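Local coordinates for protein malate dehydrogenase (Pyrococcus horikoshii, PDB 1V9N) that catalyses the reversible, NAD-dependent oxidation of (S)-malate to oxaloacetate as a homodimer of the LDH2/MDH2 oxidoreductase family, at residues Y246-S249 against L250-D253; G132-A135 against L136-A139; V100-R103 against S104-A108. All blocks are in the same frame, centred on the assembly; numbering follows the deposited sequence.

Contact 1. Residues Y246-S249 against L250-D253; sequences YGLS and LMVD. With NDP (NADPH dihydro-nicotinamide-adenine-dinucleotide phosphate), chain B.
Tyr246 and Leu250 meet one turn apart on helix 242-258, an alpha-helix buried at the dimer interface beside the adenine of a bound NADPH. Its backbone follows the regular i to i+4 pattern: Leu250 N donates to Tyr246 O, Met251 N to Gly247 O at 2.9 Å, Val252 N to Leu248 O, and Asp253 N to Ser249 O at 3.3 Å. Ser249 O takes a second hydrogen bond from the side-chain amide of Asn168, so this carbonyl is tied both to its own helix and to a neighbouring loop. The side chains of the last pair are also linked. Ser249 OG, held anti to its own N (chi1 178°), is hydrogen-bonded to Gly166 O and lies 3.0 Å from a water that in turn donates to Asp253 OD2. Within the buried carboxylate of Asp253, OD2 is gripped by Ser265 OG and Asn168 ND2 as well as by this water, and OD1 by Asn150 ND2. At the other end, the Tyr246 hydroxyl bonds to Trp320 O of the second subunit, whose His322 packs edge-to-face with the phenol. CE1 and CE2, on the two sides of the ring, meet different partners: Leu250 CD1 comes obliquely to CE1 at 3.8 Å, and the adenine C2A lies obliquely 3.4 Å from CE2. Farther round the helix, Leu248 lies against Leu248 of the second subunit, and its CD2 is 4.3 Å from CE of selenomethionine Met251.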
loop_
_atom_site.group_PDB
_atom_site.type_symbol
_atom_site.label_atom_id
_atom_site.label_comp_id
_atom_site.label_asym_id
_atom_site.label_seq_id
_atom_site.Cartn_x
_atom_site.Cartn_y
_atom_site.Cartn_z
ATOM N N TYR A 246 -5.757 7.535 -4.650
ATOM C CA TYR A 246 -6.440 7.056 -5.847
ATOM C C TYR A 246 -5.660 5.881 -6.449
ATOM O O TYR A 246 -6.248 4.902 -6.905
ATOM C CB TYR A 246 -6.587 8.246 -6.817
ATOM C CG TYR A 246 -6.774 7.985 -8.303
ATOM C CD1 TYR A 246 -7.510 6.900 -8.783
ATOM C CD2 TYR A 246 -6.258 8.887 -9.234
ATOM C CE1 TYR A 246 -7.724 6.730 -10.162
ATOM C CE2 TYR A 246 -6.464 8.730 -10.594
ATOM C CZ TYR A 246 -7.193 7.658 -11.059
ATOM O OH TYR A 246 -7.371 7.530 -12.423
ATOM N N GLY A 247 -4.335 5.974 -6.422
ATOM C CA GLY A 247 -3.518 4.903 -6.957
ATOM C C GLY A 247 -3.602 3.657 -6.092
ATOM O O GLY A 247 -3.682 2.543 -6.604
ATOM N N LEU A 248 -3.580 3.849 -4.778
ATOM C CA LEU A 248 -3.666 2.743 -3.831
ATOM C C LEU A 248 -4.973 1.981 -4.040
ATOM O O LEU A 248 -5.020 0.756 -3.920
ATOM C CB LEU A 248 -3.592 3.275 -2.396
ATOM C CG LEU A 248 -2.241 3.858 -1.960
ATOM C CD1 LEU A 248 -2.400 4.623 -0.655
ATOM C CD2 LEU A 248 -1.225 2.729 -1.798
ATOM N N SER A 249 -6.038 2.714 -4.347
ATOM C CA SER A 249 -7.333 2.089 -4.583
ATOM C C SER A 249 -7.261 1.191 -5.810
ATOM O O SER A 249 -7.854 0.114 -5.834
ATOM C CB SER A 249 -8.418 3.149 -4.784
ATOM O OG SER A 249 -9.660 2.533 -5.059
ATOM N N LEU A 250 -6.536 1.640 -6.829
ATOM C CA LEU A 250 -6.381 0.867 -8.060
ATOM C C LEU A 250 -5.505 -0.364 -7.836
ATOM O O LEU A 250 -5.748 -1.427 -8.404
ATOM C CB LEU A 250 -5.774 1.734 -9.163
ATOM C CG LEU A 250 -6.612 2.921 -9.645
ATOM C CD1 LEU A 250 -5.974 3.495 -10.910
ATOM C CD2 LEU A 250 -8.049 2.473 -9.933
HETATM N N MSE A 251 -4.472 -0.209 -7.018
HETATM C CA MSE A 251 -3.588 -1.322 -6.706
HETATM C C MSE A 251 -4.449 -2.458 -6.167
HETATM O O MSE A 251 -4.320 -3.604 -6.589
HETATM C CB MSE A 251 -2.563 -0.901 -5.646
HETATM C CG MSE A 251 -1.688 -2.035 -5.140
HETATM SE SE MSE A 251 -0.370 -1.420 -3.850
HETATM C CE MSE A 251 -1.446 -1.519 -2.270
ATOM N N VAL A 252 -5.343 -2.129 -5.240
ATOM C CA VAL A 252 -6.232 -3.124 -4.653
ATOM C C VAL A 252 -7.091 -3.828 -5.710
ATOM O O VAL A 252 -7.202 -5.056 -5.705
ATOM C CB VAL A 252 -7.168 -2.488 -3.604
ATOM C CG1 VAL A 252 -8.219 -3.499 -3.156
ATOM C CG2 VAL A 252 -6.366 -2.000 -2.420
ATOM N N ASP A 253 -7.699 -3.054 -6.606
ATOM C CA ASP A 253 -8.549 -3.622 -7.655
ATOM C C ASP A 253 -7.753 -4.451 -8.662
ATOM O O ASP A 253 -8.250 -5.438 -9.200
ATOM C CB ASP A 253 -9.302 -2.514 -8.401
ATOM C CG ASP A 253 -10.771 -2.439 -8.015
ATOM O OD1 ASP A 253 -11.435 -3.499 -7.944
ATOM O OD2 ASP A 253 -11.268 -1.320 -7.800
HETATM P PA NDP B . 4.119 11.868 -7.443
HETATM O O1A NDP B . 4.884 12.564 -8.449
HETATM O O2A NDP B . 3.140 12.554 -6.529
HETATM O O5B NDP B . 3.356 10.631 -8.203
HETATM C C5B NDP B . 2.522 9.706 -7.480
HETATM C C4B NDP B . 2.028 8.690 -8.527
HETATM O O4B NDP B . 0.753 9.202 -8.955
HETATM C C3B NDP B . 2.840 8.495 -9.777
HETATM O O3B NDP B . 2.785 7.079 -10.128
HETATM C C2B NDP B . 2.211 9.327 -10.837
HETATM O O2B NDP B . 2.422 8.937 -12.205
HETATM C C1B NDP B . 0.786 9.338 -10.375
HETATM N N9A NDP B . 0.036 10.591 -10.662
HETATM C C8A NDP B . 0.482 11.943 -10.616
HETATM N N7A NDP B . -0.492 12.771 -10.916
HETATM C C5A NDP B . -1.594 12.004 -11.164
HETATM C C6A NDP B . -2.953 12.274 -11.526
HETATM N N6A NDP B . -3.367 13.535 -11.687
HETATM N N1A NDP B . -3.837 11.231 -11.704
HETATM C C2A NDP B . -3.422 9.933 -11.536
HETATM N N3A NDP B . -2.167 9.577 -11.192
HETATM C C4A NDP B . -1.291 10.666 -11.019
HETATM O O3 NDP B . 5.004 10.979 -6.495
HETATM P PN NDP B . 6.138 11.169 -5.402
HETATM O O1N NDP B . 5.583 10.608 -4.174
HETATM O O2N NDP B . 6.398 12.648 -5.444
HETATM O O5D NDP B . 7.315 10.304 -6.033
HETATM C C5D NDP B . 8.694 10.768 -6.082
HETATM C C4D NDP B . 9.617 9.683 -6.757
HETATM O O4D NDP B . 10.706 9.475 -5.875
HETATM C C3D NDP B . 9.004 8.279 -6.987
HETATM O O3D NDP B . 9.422 7.819 -8.279
HETATM C C2D NDP B . 9.507 7.423 -5.838
HETATM O O2D NDP B . 9.582 6.059 -6.199
HETATM C C1D NDP B . 10.872 8.096 -5.540
HETATM N N1N NDP B . 11.302 7.999 -4.119
HETATM C C2N NDP B . 12.473 7.232 -3.865
HETATM C C3N NDP B . 12.908 7.140 -2.479
HETATM C C7N NDP B . 14.114 6.372 -2.152
HETATM O O7N NDP B . 14.550 6.254 -1.001
HETATM N N7N NDP B . 14.816 5.743 -3.134
HETATM C C4N NDP B . 12.144 7.819 -1.481
HETATM C C5N NDP B . 11.000 8.557 -1.752
HETATM C C6N NDP B . 10.575 8.656 -3.075
HETATM P P2B NDP B . 3.439 9.576 -13.191
HETATM O O1X NDP B . 2.659 9.648 -14.437
HETATM O O2X NDP B . 4.632 8.686 -13.341
HETATM O O3X NDP B . 3.847 10.958 -12.689
HETATM O O HOH W 1 -11.237 1.095 -7.157
#

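Contact 2. Residues G132-A135 against L136-A139; sequences GYYA and LMAA
Selenomethionine Met137 lays its selenium beside two tyrosines of the preceding turn, giving a double Met-aromatic contact on the short helix 132-139. SE is 5.0 Å from the centroid of the Tyr133 ring and 5.4 Å from that of Tyr134, oblique to both. A bend at chi3 (65°) turns the terminal methyl away from this stretch, toward Tyr102 and Lys106 of helix 97-115. The rings also touch each other: Tyr133 CD2 stands 3.5 Å above the plane of Tyr134, near its rim. The ring of Tyr128 stacks on Tyr134. Packing is close on the side of Leu136, whose CB is 3.3 Å from Gly132 O and whose side chain meets Met46 and Pro180. Ala135 packs on Ala171 and Ala173 of strand 170-174, and Ala139 on Ala173, methyl against methyl, consistent with a close approach of helix to strand. Met137, by contrast, is the only partly exposed residue of the eight, so the solvent side lies there, even though helix 97-115 covers its end in part. The backbone is uneven too. Leu136 N donates to Gly132 O at 2.9 Å, but the bond from Met137 N to Tyr134 O is weak, and Ala135 O receives two weak bonds, from Ala138 N and Ala139 N. The side-chain contact is therefore one of dispersion between a polarisable chain and two rings, whose own hydroxyls are fixed by hydrogen bonds to Asp42 OD1 (Tyr133) and Tyr128 O (Tyr134).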
loop_
_atom_site.group_PDB
_atom_site.type_symbol
_atom_site.label_atom_id
_atom_site.label_comp_id
_atom_site.label_asym_id
_atom_site.label_seq_id
_atom_site.Cartn_x
_atom_site.Cartn_y
_atom_site.Cartn_z
ATOM N N GLY A 132 -8.621 -6.292 8.397
ATOM C CA GLY A 132 -7.675 -6.675 9.435
ATOM C C GLY A 132 -7.951 -8.033 10.051
ATOM O O GLY A 132 -7.048 -8.684 10.583
ATOM N N TYR A 133 -9.204 -8.466 9.994
ATOM C CA TYR A 133 -9.580 -9.759 10.543
ATOM C C TYR A 133 -8.781 -10.900 9.905
ATOM O O TYR A 133 -8.347 -11.824 10.590
ATOM C CB TYR A 133 -11.076 -10.001 10.327
ATOM C CG TYR A 133 -11.552 -11.374 10.744
ATOM C CD1 TYR A 133 -11.859 -11.660 12.077
ATOM C CD2 TYR A 133 -11.690 -12.392 9.803
ATOM C CE1 TYR A 133 -12.299 -12.930 12.458
ATOM C CE2 TYR A 133 -12.122 -13.661 10.169
ATOM C CZ TYR A 133 -12.426 -13.925 11.493
ATOM O OH TYR A 133 -12.859 -15.182 11.837
ATOM N N TYR A 134 -8.595 -10.838 8.590
ATOM C CA TYR A 134 -7.866 -11.889 7.875
ATOM C C TYR A 134 -6.356 -11.735 8.053
ATOM O O TYR A 134 -5.636 -12.723 8.205
ATOM C CB TYR A 134 -8.259 -11.857 6.392
ATOM C CG TYR A 134 -9.764 -11.874 6.230
ATOM C CD1 TYR A 134 -10.484 -13.071 6.302
ATOM C CD2 TYR A 134 -10.480 -10.685 6.149
ATOM C CE1 TYR A 134 -11.883 -13.075 6.310
ATOM C CE2 TYR A 134 -11.876 -10.676 6.157
ATOM C CZ TYR A 134 -12.568 -11.868 6.242
ATOM O OH TYR A 134 -13.944 -11.846 6.295
ATOM N N ALA A 135 -5.872 -10.498 8.053
ATOM C CA ALA A 135 -4.441 -10.275 8.235
ATOM C C ALA A 135 -4.016 -10.805 9.601
ATOM O O ALA A 135 -2.955 -11.415 9.731
ATOM C CB ALA A 135 -4.105 -8.789 8.123
ATOM N N LEU A 136 -4.853 -10.570 10.613
ATOM C CA LEU A 136 -4.561 -11.014 11.979
ATOM C C LEU A 136 -4.434 -12.521 12.101
ATOM O O LEU A 136 -3.669 -13.025 12.929
ATOM C CB LEU A 136 -5.636 -10.523 12.955
ATOM C CG LEU A 136 -5.433 -9.132 13.557
ATOM C CD1 LEU A 136 -6.609 -8.799 14.473
ATOM C CD2 LEU A 136 -4.119 -9.093 14.342
HETATM N N MSE A 137 -5.189 -13.242 11.283
HETATM C CA MSE A 137 -5.138 -14.693 11.301
HETATM C C MSE A 137 -3.712 -15.181 11.086
HETATM O O MSE A 137 -3.254 -16.109 11.760
HETATM C CB MSE A 137 -6.053 -15.269 10.216
HETATM C CG MSE A 137 -7.542 -15.106 10.517
HETATM SE SE MSE A 137 -8.659 -15.739 9.064
HETATM C CE MSE A 137 -8.212 -17.619 9.135
ATOM N N ALA A 138 -3.006 -14.553 10.152
ATOM C CA ALA A 138 -1.633 -14.939 9.861
ATOM C C ALA A 138 -0.680 -14.527 10.988
ATOM O O ALA A 138 0.202 -15.292 11.373
ATOM C CB ALA A 138 -1.185 -14.324 8.540
ATOM N N ALA A 139 -0.862 -13.323 11.518
ATOM C CA ALA A 139 -0.004 -12.844 12.596
ATOM C C ALA A 139 -0.095 -13.743 13.826
ATOM O O ALA A 139 0.914 -13.996 14.489
ATOM C CB ALA A 139 -0.368 -11.406 12.967
#

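Contact 3. Residues V100-R103 against S104-A108; sequences VGYR and SMKLA
Lys106 runs alongside Tyr102 with both side chains pointing the same way, and its CG sits over one face of the ring, 4.3 Å from the centroid, in a CH-pi contact. Bent at chi2 (-66°) and extended beyond, the lysine follows the phenol outward until CE lies 3.2 Å from Tyr102 OH. Arg103 comes to the edge of the same ring: NE lies in the ring plane, and the guanidinium turns a face to Tyr102 CE2, which stands 3.9 Å above the guanidinium plane. Beneath these exposed chains, Lys106 N bonds to Tyr102 O at 3.0 Å, setting the one-turn spacing that brings the lysine alongside the tyrosine. The stretch belongs to helix 97-115, the crossover helix of a beta-alpha-beta unit between the parallel strands 87-91 and 117-125. Its buried side is marked by Ser104, whose hydroxyl turns back on the helix and donates to Val100 O at 2.8 Å. That carbonyl is gripped twice, because Ser104 N donates to it as well at 2.9 Å, and the two donors arrive from opposite faces of the carbonyl plane. The buried hydroxyl is thus satisfied within its own helix where Ser104 faces Val120 and Ala122 of strand 117-125 and Phe282 of strand 278-285. Selenomethionine Met105, bent at chi2 and chi3, packs on Phe282 and Val284 as well as on Tyr134 of helix 132-139.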
loop_
_atom_site.group_PDB
_atom_site.type_symbol
_atom_site.label_atom_id
_atom_site.label_comp_id
_atom_site.label_asym_id
_atom_site.label_seq_id
_atom_site.Cartn_x
_atom_site.Cartn_y
_atom_site.Cartn_z
ATOM N N VAL A 100 -15.536 -17.230 2.643
ATOM C CA VAL A 100 -14.593 -17.270 1.532
ATOM C C VAL A 100 -13.219 -16.757 1.990
ATOM O O VAL A 100 -12.187 -17.369 1.703
ATOM C CB VAL A 100 -15.101 -16.408 0.341
ATOM C CG1 VAL A 100 -14.038 -16.352 -0.764
ATOM C CG2 VAL A 100 -16.406 -16.998 -0.213
ATOM N N GLY A 101 -13.214 -15.633 2.705
ATOM C CA GLY A 101 -11.968 -15.059 3.191
ATOM C C GLY A 101 -11.265 -15.923 4.231
ATOM O O GLY A 101 -10.039 -16.007 4.253
ATOM N N TYR A 102 -12.040 -16.556 5.104
ATOM C CA TYR A 102 -11.486 -17.430 6.138
ATOM C C TYR A 102 -10.766 -18.625 5.510
ATOM O O TYR A 102 -9.638 -18.944 5.876
ATOM C CB TYR A 102 -12.601 -17.950 7.048
ATOM C CG TYR A 102 -12.110 -18.825 8.185
ATOM C CD1 TYR A 102 -11.632 -18.260 9.369
ATOM C CD2 TYR A 102 -12.121 -20.216 8.079
ATOM C CE1 TYR A 102 -11.182 -19.055 10.422
ATOM C CE2 TYR A 102 -11.668 -21.026 9.130
ATOM C CZ TYR A 102 -11.204 -20.430 10.297
ATOM O OH TYR A 102 -10.783 -21.209 11.354
ATOM N N ARG A 103 -11.428 -19.286 4.566
ATOM C CA ARG A 103 -10.846 -20.451 3.895
ATOM C C ARG A 103 -9.673 -20.058 3.008
ATOM O O ARG A 103 -8.686 -20.796 2.906
ATOM C CB ARG A 103 -11.906 -21.178 3.051
ATOM C CG ARG A 103 -13.080 -21.716 3.856
ATOM C CD ARG A 103 -12.629 -22.749 4.880
ATOM N NE ARG A 103 -13.661 -22.995 5.888
ATOM C CZ ARG A 103 -13.497 -23.768 6.958
ATOM N NH1 ARG A 103 -12.338 -24.382 7.167
ATOM N NH2 ARG A 103 -14.493 -23.920 7.826
ATOM N N SER A 104 -9.782 -18.901 2.361
ATOM C CA SER A 104 -8.712 -18.420 1.498
ATOM C C SER A 104 -7.463 -18.093 2.316
ATOM O O SER A 104 -6.349 -18.430 1.920
ATOM C CB SER A 104 -9.154 -17.170 0.734
ATOM O OG SER A 104 -10.139 -17.478 -0.230
HETATM N N MSE A 105 -7.649 -17.437 3.459
HETATM C CA MSE A 105 -6.512 -17.076 4.298
HETATM C C MSE A 105 -5.885 -18.316 4.932
HETATM O O MSE A 105 -4.670 -18.384 5.076
HETATM C CB MSE A 105 -6.928 -16.073 5.384
HETATM C CG MSE A 105 -5.775 -15.626 6.282
HETATM SE SE MSE A 105 -4.203 -14.978 5.302
HETATM C CE MSE A 105 -4.602 -13.088 5.275
ATOM N N LYS A 106 -6.712 -19.287 5.317
ATOM C CA LYS A 106 -6.203 -20.530 5.897
ATOM C C LYS A 106 -5.291 -21.215 4.876
ATOM O O LYS A 106 -4.249 -21.756 5.231
ATOM C CB LYS A 106 -7.354 -21.479 6.259
ATOM C CG LYS A 106 -8.049 -21.172 7.575
ATOM C CD LYS A 106 -7.107 -21.399 8.754
ATOM C CE LYS A 106 -7.794 -21.118 10.085
ATOM N NZ LYS A 106 -6.914 -21.422 11.257
ATOM N N LEU A 107 -5.686 -21.189 3.607
ATOM C CA LEU A 107 -4.885 -21.809 2.552
ATOM C C LEU A 107 -3.579 -21.046 2.333
ATOM O O LEU A 107 -2.528 -21.651 2.112
ATOM C CB LEU A 107 -5.674 -21.872 1.240
ATOM C CG LEU A 107 -4.922 -22.455 0.038
ATOM C CD1 LEU A 107 -4.564 -23.920 0.310
ATOM C CD2 LEU A 107 -5.791 -22.341 -1.209
ATOM N N ALA A 108 -3.644 -19.718 2.383
ATOM C CA ALA A 108 -2.443 -18.905 2.205
ATOM C C ALA A 108 -1.445 -19.204 3.334
ATOM O O ALA A 108 -0.247 -19.325 3.095
ATOM C CB ALA A 108 -2.810 -17.421 2.201
#

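All three contacts join successive turns of one helix, but they stand at different distances from NADPH. Contacts 2 and 3 are neighbours, with centres about 10 Å apart: Met137 CE lies 3.5 Å from Tyr102 CD1 and 3.6 Å from Lys106 CE, so the selenomethionine of one helix bridges to the tyrosine-lysine pair of the other. Contact 1 stands apart, its centre about 21 Å from that of contact 2 and about 22 Å from that of contact 3, although strand 170-174 packs against both contact 1 and contact 2. Contact 1 touches NADPH directly through the Tyr246 ring. Gly132 of contact 2 is about 6 Å from a bound NADPH, and Gly101 of contact 3 about 11 Å.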